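PDB 5UPR: triosephosphate isomerase from Toxoplasma gondii, which probably catalyses the interconversion of D-glyceraldehyde 3-phosphate and dihydroxyacetone phosphate in glycolysis and gluconeogenesis, working as a homodimer. Local coordinates for residues 65-70 with 94-99; 27-32 with 58-63; 88-93 with 130-135. All coordinates share one frame; numbering follows the deposited sequence.

Interaction 1. Residues 65-70 with 94-99; sequences VQVAAQ and NIPWVV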
# COMPACT_ATOMS: atom_id res chain seq x y z
N VAL A 65 -15.09 -16.49 -8.03
CA VAL A 65 -14.37 -15.18 -7.96
C VAL A 65 -13.50 -15.11 -6.71
O VAL A 65 -13.97 -15.35 -5.62
CB VAL A 65 -15.31 -13.97 -8.00
CG1 VAL A 65 -14.51 -12.68 -8.04
CG2 VAL A 65 -16.24 -14.07 -9.22
N GLN A 66 -12.23 -14.81 -6.89
CA GLN A 66 -11.28 -14.69 -5.82
C GLN A 66 -10.82 -13.24 -5.74
O GLN A 66 -10.94 -12.48 -6.68
CB GLN A 66 -10.12 -15.63 -6.09
CG GLN A 66 -10.48 -17.11 -6.06
CD GLN A 66 -9.27 -17.98 -6.01
OE1 GLN A 66 -8.54 -18.07 -6.96
NE2 GLN A 66 -9.00 -18.56 -4.85
N VAL A 67 -10.24 -12.89 -4.59
CA VAL A 67 -9.80 -11.50 -4.36
C VAL A 67 -8.28 -11.41 -4.41
O VAL A 67 -7.58 -12.39 -4.13
CB VAL A 67 -10.35 -10.89 -3.08
CG1 VAL A 67 -11.85 -11.08 -3.03
CG2 VAL A 67 -9.76 -11.59 -1.86
N ALA A 68 -7.79 -10.25 -4.78
CA ALA A 68 -6.36 -9.93 -4.84
C ALA A 68 -6.02 -8.59 -4.20
O ALA A 68 -6.84 -7.67 -4.26
CB ALA A 68 -5.89 -9.87 -6.27
N ALA A 69 -4.81 -8.45 -3.68
CA ALA A 69 -4.29 -7.13 -3.42
C ALA A 69 -3.59 -6.62 -4.67
O ALA A 69 -3.09 -7.41 -5.47
CB ALA A 69 -3.31 -7.17 -2.21
N GLN A 70 -3.47 -5.29 -4.78
CA GLN A 70 -2.81 -4.61 -5.93
C GLN A 70 -1.28 -4.49 -5.83
O GLN A 70 -0.66 -3.96 -6.79
CB GLN A 70 -3.42 -3.21 -6.10
CG GLN A 70 -4.88 -3.20 -6.56
CD GLN A 70 -5.49 -1.79 -6.66
OE1 GLN A 70 -4.73 -0.77 -6.75
NE2 GLN A 70 -6.83 -1.71 -6.69
N ASN A 94 -6.43 -14.57 4.29
CA ASN A 94 -7.14 -15.37 3.27
C ASN A 94 -7.34 -14.71 1.91
O ASN A 94 -8.30 -14.96 1.22
CB ASN A 94 -8.49 -15.90 3.77
CG ASN A 94 -8.39 -16.50 5.14
OD1 ASN A 94 -7.75 -17.53 5.36
ND2 ASN A 94 -9.10 -15.87 6.10
N ILE A 95 -6.42 -13.85 1.53
CA ILE A 95 -6.38 -13.25 0.22
C ILE A 95 -5.46 -14.13 -0.63
O ILE A 95 -4.27 -14.22 -0.32
CB ILE A 95 -5.85 -11.81 0.32
CG1 ILE A 95 -6.79 -10.96 1.19
CG2 ILE A 95 -5.68 -11.22 -1.09
CD1 ILE A 95 -6.18 -9.67 1.69
N PRO A 96 -6.00 -14.78 -1.71
CA PRO A 96 -5.13 -15.76 -2.40
C PRO A 96 -4.22 -15.20 -3.49
O PRO A 96 -3.26 -15.89 -3.83
CB PRO A 96 -6.11 -16.78 -2.99
CG PRO A 96 -7.44 -16.06 -3.03
CD PRO A 96 -7.43 -14.93 -2.06
N TRP A 97 -4.46 -13.96 -3.97
CA TRP A 97 -3.74 -13.42 -5.10
C TRP A 97 -3.16 -12.05 -4.80
O TRP A 97 -3.72 -11.28 -4.03
CB TRP A 97 -4.65 -13.26 -6.34
CG TRP A 97 -5.00 -14.54 -6.97
CD1 TRP A 97 -6.05 -15.31 -6.65
CD2 TRP A 97 -4.35 -15.20 -8.06
NE1 TRP A 97 -6.10 -16.42 -7.43
CE2 TRP A 97 -5.04 -16.42 -8.29
CE3 TRP A 97 -3.22 -14.92 -8.83
CZ2 TRP A 97 -4.67 -17.34 -9.25
CZ3 TRP A 97 -2.82 -15.85 -9.81
CH2 TRP A 97 -3.55 -17.02 -10.01
N VAL A 98 -2.06 -11.74 -5.49
CA VAL A 98 -1.52 -10.40 -5.56
C VAL A 98 -1.12 -10.02 -7.00
O VAL A 98 -0.67 -10.89 -7.75
CB VAL A 98 -0.28 -10.23 -4.67
CG1 VAL A 98 -0.74 -10.30 -3.22
CG2 VAL A 98 0.84 -11.22 -4.95
N VAL A 99 -1.27 -8.73 -7.32
CA VAL A 99 -0.74 -8.14 -8.54
C VAL A 99 0.61 -7.55 -8.24
O VAL A 99 0.75 -6.76 -7.28
CB VAL A 99 -1.68 -7.04 -9.06
CG1 VAL A 99 -1.13 -6.41 -10.34
CG2 VAL A 99 -3.15 -7.59 -9.25
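Gln66 and Trp97 meet across two neighbouring parallel strands of the TIM barrel, 65-69 and 97-100. The strands belong to one beta-alpha-beta unit, with helix 87-92 in the crossover between them. The axes of 65-69 and 97-99 run 42° apart, as in a strongly twisted barrel sheet. Two backbone bonds join them: Ala69 N gives to Trp97 O at 3.1 Å, and Val99 N gives to Ala69 O at 2.9 Å. Ala69 is therefore bound through both its N and its O.

The side chains divide between the two faces of the sheet. Ala68 and Trp97 lie on the inner side of the barrel, where Ala68 CB sits 3.6 Å from Trp97 CB. The Ala68 and Trp97 CA atoms are 4.4 Å apart. Trp97 also meets Phe11 edge to face, and Val45 packs against it. On the outer side, Ala69 CB touches Val98 CG1. Val67 CG2 reaches Ile95 CG2 and Pro96 CD there, crossing Ile95 at about a right angle. Helix 53-59 packs against Val67 and Ile95, and Leu51 of the second subunit also touches Ile95. Gln70 turns away from 94-99 and is hydrogen-bonded to Gly83 of the second subunit.

At the start of the strands, Gln66 lies across the indole edge. Its CG stands anti to the carbonyl carbon (chi1 -65°), and the extended chain brings the amide to the indole N-H, while Gln66 NE2 lies 3.5 Å from Pro96 CG. Gln66 is poorly ordered, so its amide position is less certain. Amide and ring planes are nearly perpendicular. Trp97 NE1 donates to Gln66 OE1 at 3.0 Å; the oxygen lies in the indole plane, but the donor stands above the carbonyl plane of the amide.

Interaction 2. Residues 27-32 with 58-63; sequences ELVDML and DSLRQP
The backbones of Val29 and Leu60 come nearest in this contact, with their CA atoms 6.0 Å apart. Leu32 and Gln62 stand farther apart, at 7.6 Å between CA atoms. Residues 27-32 are a regular stretch of helix 22-34, with Leu32 N bonded to Leu28 O. Residues 58-63 are the end of helix 53-59 and the loop after it. Leu60 is the first residue to leave helical angles, and from there the chain leads toward strand 65-69.

Val29 meets the helix end with its CG1 methyl. This branch is anti to the backbone N (chi1 165°) and lies 3.4 Å from Ser59 OG. The hydroxyl is bonded to Gln55 O within its own helix, so the valine packs against an oxygen that already has a partner. The CD1 methyl of Leu60 touches both helix residues. It is 4.1 Å from Leu32 CB and 4.3 Å from Val29 CG1. The Leu32 and Leu60 side chains run at a slant to each other, with their CD1 atoms also in contact. Gln62 bends at its second torsion (chi2 -110°), and this bend brings its amide toward the Leu32 carbonyl. Gln62 NE2 comes to 2.9 Å from Leu32 O.

Asn33 joins the same two parts by polar bonds: its OD1 accepts from Arg61 N and its ND2 gives to Ser59 O. Leu60 continues inward onto Val65 and Val67, while Leu32 also touches Phe254 of helix 253-260. This is the outer layer of a TIM barrel, where the helices after successive strands pack side by side around the sheet.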
# COMPACT_ATOMS: atom_id res chain seq x y z
N GLU A 27 -21.78 -2.24 -4.93
CA GLU A 27 -22.31 -2.35 -6.29
C GLU A 27 -21.55 -3.35 -7.17
O GLU A 27 -22.17 -4.14 -7.87
CB GLU A 27 -22.30 -0.96 -6.97
CG GLU A 27 -22.83 -0.95 -8.42
CD GLU A 27 -22.18 0.12 -9.29
OE1 GLU A 27 -22.24 1.28 -8.83
OE2 GLU A 27 -21.58 -0.21 -10.36
N LEU A 28 -20.22 -3.28 -7.15
CA LEU A 28 -19.41 -4.22 -7.94
C LEU A 28 -19.60 -5.66 -7.45
O LEU A 28 -19.65 -6.57 -8.25
CB LEU A 28 -17.93 -3.83 -7.95
CG LEU A 28 -17.71 -2.57 -8.81
CD1 LEU A 28 -16.35 -1.88 -8.57
CD2 LEU A 28 -17.83 -2.92 -10.26
N VAL A 29 -19.64 -5.85 -6.14
CA VAL A 29 -19.84 -7.18 -5.59
C VAL A 29 -21.24 -7.71 -6.00
O VAL A 29 -21.37 -8.87 -6.42
CB VAL A 29 -19.70 -7.18 -4.05
CG1 VAL A 29 -20.26 -8.48 -3.44
CG2 VAL A 29 -18.25 -6.99 -3.61
N ASP A 30 -22.26 -6.86 -5.89
CA ASP A 30 -23.63 -7.24 -6.32
C ASP A 30 -23.67 -7.61 -7.82
O ASP A 30 -24.32 -8.56 -8.22
CB ASP A 30 -24.63 -6.12 -6.07
CG ASP A 30 -24.89 -5.84 -4.55
OD1 ASP A 30 -24.43 -6.60 -3.67
OD2 ASP A 30 -25.51 -4.81 -4.22
N MSE A 31 -22.96 -6.86 -8.66
CA MSE A 31 -22.86 -7.20 -10.09
C MSE A 31 -22.24 -8.56 -10.26
O MSE A 31 -22.72 -9.34 -11.07
CB MSE A 31 -21.98 -6.19 -10.82
CG MSE A 31 -21.86 -6.43 -12.32
SE MSE A 31 -20.34 -5.36 -12.91
CE MSE A 31 -19.01 -6.58 -12.21
N LEU A 32 -21.18 -8.87 -9.52
CA LEU A 32 -20.49 -10.15 -9.70
C LEU A 32 -21.37 -11.32 -9.19
O LEU A 32 -21.43 -12.38 -9.85
CB LEU A 32 -19.14 -10.14 -8.99
CG LEU A 32 -18.07 -9.19 -9.59
CD1 LEU A 32 -16.99 -8.94 -8.56
CD2 LEU A 32 -17.48 -9.72 -10.92
N ASP A 58 -16.26 -10.56 2.58
CA ASP A 58 -17.46 -10.85 3.36
C ASP A 58 -18.74 -11.01 2.57
O ASP A 58 -19.63 -11.73 3.04
CB ASP A 58 -17.73 -9.73 4.37
CG ASP A 58 -16.67 -9.67 5.48
OD1 ASP A 58 -15.67 -10.47 5.46
OD2 ASP A 58 -16.81 -8.78 6.32
N SER A 59 -18.89 -10.31 1.44
CA SER A 59 -20.14 -10.30 0.69
C SER A 59 -20.10 -11.06 -0.65
O SER A 59 -21.16 -11.33 -1.23
CB SER A 59 -20.63 -8.87 0.47
OG SER A 59 -19.62 -8.08 -0.11
N LEU A 60 -18.93 -11.45 -1.13
CA LEU A 60 -18.85 -12.15 -2.40
C LEU A 60 -19.31 -13.58 -2.19
O LEU A 60 -18.92 -14.21 -1.24
CB LEU A 60 -17.44 -12.02 -2.96
CG LEU A 60 -17.03 -12.29 -4.39
CD1 LEU A 60 -17.75 -11.40 -5.38
CD2 LEU A 60 -15.53 -12.03 -4.45
N ARG A 61 -20.20 -14.05 -3.07
CA ARG A 61 -20.96 -15.33 -2.94
C ARG A 61 -20.81 -16.15 -4.24
O ARG A 61 -21.72 -16.90 -4.62
CB ARG A 61 -22.51 -15.11 -2.82
CG ARG A 61 -23.04 -14.55 -1.51
CD ARG A 61 -24.07 -13.47 -1.80
NE ARG A 61 -25.26 -13.99 -2.50
CZ ARG A 61 -26.04 -13.28 -3.34
NH1 ARG A 61 -25.77 -11.99 -3.63
NH2 ARG A 61 -27.10 -13.84 -3.93
N GLN A 62 -19.69 -15.99 -4.92
CA GLN A 62 -19.32 -16.74 -6.11
C GLN A 62 -17.99 -17.32 -5.65
O GLN A 62 -17.08 -16.53 -5.43
CB GLN A 62 -19.16 -15.77 -7.26
CG GLN A 62 -20.51 -15.35 -7.78
CD GLN A 62 -20.84 -15.90 -9.13
OE1 GLN A 62 -20.20 -16.81 -9.64
NE2 GLN A 62 -21.82 -15.26 -9.77
N PRO A 63 -17.90 -18.66 -5.39
CA PRO A 63 -16.57 -19.24 -5.09
C PRO A 63 -15.57 -19.04 -6.23
O PRO A 63 -14.37 -18.83 -5.99
CB PRO A 63 -16.86 -20.73 -4.88
CG PRO A 63 -18.37 -20.92 -4.89
CD PRO A 63 -19.01 -19.56 -5.05

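Interaction 3. Residues 88-93 with 130-135; sequences KMIKEK and EGLSVI
In the helical shell of the TIM barrel, helix 87-92 meets the chain that leaves helix 117-129 and enters strand 133-138. Glu130, Gly131 and Leu132 form this link, opposite Lys88, Ile90 and Lys91. A Schellman motif ends helix 117-129, with Gly131 as its C-prime residue at positive phi.

Lys91 lies along the link. Its CG is anti to the backbone N (chi1 178°), and a bend at chi2 (67°) takes the rest of the chain past Glu130 O, which is 3.3 Å from Lys91 CG. At the end, Lys91 NZ gives a hydrogen bond to Gly131 O at 3.1 Å. The amine stands well above the carbonyl plane. The Lys91 and Leu132 side chains lie alongside each other, pointing opposite ways, and Lys91 CB is 3.9 Å from Leu132 CD2. The same methyl meets Ile90 CG2 at 4.1 Å. CD2 thus touches both helix residues, and CD1 also comes near Ile90.

Glu130 lies against Lys88, near the start of 88-93. Its OE1 lies 3.5 Å from Lys88 CG, against the aliphatic part of that side chain. The charged ends stay apart, with Lys88 NZ 4.6 Å from Glu130 OE1, though some attraction is likely. Glu130 OE2 is bonded to Gln76 NE2.

Leu132 also packs on Val98 of strand 97-100 and on Ala127 of helix 117-129. It thus sits among two helices and a strand. Met89, Ile90 and Glu92 of helix 87-92, and Lys93 just after it, also touch the second subunit.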
# COMPACT_ATOMS: atom_id res chain seq x y z
N LYS A 88 2.90 -12.35 3.91
CA LYS A 88 2.46 -13.23 5.02
C LYS A 88 1.16 -12.69 5.58
O LYS A 88 0.24 -13.46 5.84
CB LYS A 88 3.55 -13.28 6.08
CG LYS A 88 3.26 -14.20 7.25
CD LYS A 88 4.51 -14.22 8.15
CE LYS A 88 4.23 -14.73 9.50
NZ LYS A 88 4.32 -16.17 9.52
N MSE A 89 1.06 -11.36 5.77
CA MSE A 89 -0.19 -10.75 6.26
C MSE A 89 -1.34 -11.01 5.32
O MSE A 89 -2.48 -11.34 5.75
CB MSE A 89 0.06 -9.23 6.41
CG MSE A 89 -1.17 -8.54 6.93
SE MSE A 89 -0.95 -6.61 6.97
CE MSE A 89 0.15 -6.48 8.58
N ILE A 90 -1.06 -10.82 4.01
CA ILE A 90 -2.09 -10.93 2.98
C ILE A 90 -2.60 -12.39 2.98
O ILE A 90 -3.78 -12.64 3.03
CB ILE A 90 -1.52 -10.48 1.61
CG1 ILE A 90 -1.34 -8.94 1.60
CG2 ILE A 90 -2.44 -10.85 0.46
CD1 ILE A 90 -0.41 -8.45 0.50
N LYS A 91 -1.68 -13.35 3.00
CA LYS A 91 -2.08 -14.75 3.00
C LYS A 91 -2.89 -15.15 4.24
O LYS A 91 -3.89 -15.86 4.16
CB LYS A 91 -0.82 -15.65 2.89
CG LYS A 91 -1.09 -17.15 2.93
CD LYS A 91 -1.84 -17.56 1.69
CE LYS A 91 -2.25 -19.03 1.70
NZ LYS A 91 -2.56 -19.34 0.30
N GLU A 92 -2.44 -14.71 5.43
CA GLU A 92 -3.14 -15.01 6.66
C GLU A 92 -4.52 -14.31 6.74
O GLU A 92 -5.39 -14.76 7.48
CB GLU A 92 -2.28 -14.60 7.85
CG GLU A 92 -2.82 -15.01 9.19
CD GLU A 92 -1.76 -15.14 10.33
OE1 GLU A 92 -0.57 -14.68 10.25
OE2 GLU A 92 -2.17 -15.78 11.37
N LYS A 93 -4.74 -13.26 5.98
CA LYS A 93 -6.06 -12.66 5.86
C LYS A 93 -6.91 -13.40 4.78
O LYS A 93 -8.01 -12.94 4.42
CB LYS A 93 -5.88 -11.16 5.53
CG LYS A 93 -7.11 -10.28 5.42
CD LYS A 93 -7.95 -10.31 6.66
CE LYS A 93 -9.07 -9.25 6.63
NZ LYS A 93 -10.18 -9.66 7.56
N GLU A 130 5.31 -17.30 0.67
CA GLU A 130 4.21 -17.33 1.64
C GLU A 130 2.93 -17.98 1.09
O GLU A 130 1.88 -17.80 1.68
CB GLU A 130 3.91 -15.92 2.13
CG GLU A 130 5.04 -15.31 2.92
CD GLU A 130 5.29 -15.94 4.28
OE1 GLU A 130 4.35 -16.52 4.91
OE2 GLU A 130 6.44 -15.82 4.73
N GLY A 131 3.02 -18.72 -0.01
CA GLY A 131 1.85 -19.41 -0.54
C GLY A 131 0.84 -18.58 -1.36
O GLY A 131 -0.21 -19.09 -1.68
N LEU A 132 1.20 -17.36 -1.77
CA LEU A 132 0.31 -16.60 -2.63
C LEU A 132 0.46 -16.99 -4.08
O LEU A 132 1.50 -17.53 -4.48
CB LEU A 132 0.57 -15.06 -2.54
CG LEU A 132 0.27 -14.46 -1.14
CD1 LEU A 132 0.77 -13.04 -1.11
CD2 LEU A 132 -1.25 -14.52 -0.83
N SER A 133 -0.61 -16.79 -4.87
CA SER A 133 -0.50 -16.72 -6.33
C SER A 133 -0.32 -15.27 -6.80
O SER A 133 -0.79 -14.35 -6.17
CB SER A 133 -1.74 -17.34 -6.97
OG SER A 133 -1.76 -18.72 -6.69
N VAL A 134 0.38 -15.09 -7.90
CA VAL A 134 0.87 -13.79 -8.36
C VAL A 134 0.47 -13.55 -9.81
O VAL A 134 0.71 -14.40 -10.67
CB VAL A 134 2.41 -13.80 -8.30
CG1 VAL A 134 2.98 -12.52 -8.92
CG2 VAL A 134 2.86 -13.95 -6.83
N ILE A 135 -0.14 -12.40 -10.07
CA ILE A 135 -0.29 -11.87 -11.41
C ILE A 135 0.94 -10.97 -11.65
O ILE A 135 1.00 -9.84 -11.12
CB ILE A 135 -1.60 -11.10 -11.55
CG1 ILE A 135 -2.79 -12.00 -11.26
CG2 ILE A 135 -1.72 -10.53 -12.95
CD1 ILE A 135 -4.11 -11.21 -11.07

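The three contacts lie in one TIM barrel. Interaction 2 closes before interaction 1 opens, while interactions 1 and 3 alternate along the chain. The centres of 1 and 3 are about 8 Å apart, and their strands 97-100 and 133-138 are neighbours in the sheet. Interaction 2 lies about 14 Å from interaction 1, centre to centre, touching it where Leu60 CD2 meets Val65 CG1 at 3.8 Å. Interactions 2 and 3 do not touch; their centres are about 21 Å apart. Interaction 1 belongs to the buried barrel wall, interaction 2 to the outer layer, and interaction 3 runs from that layer to the wall. Interactions 1 and 3 also reach the second subunit, tying this side of the barrel to the dimer interface.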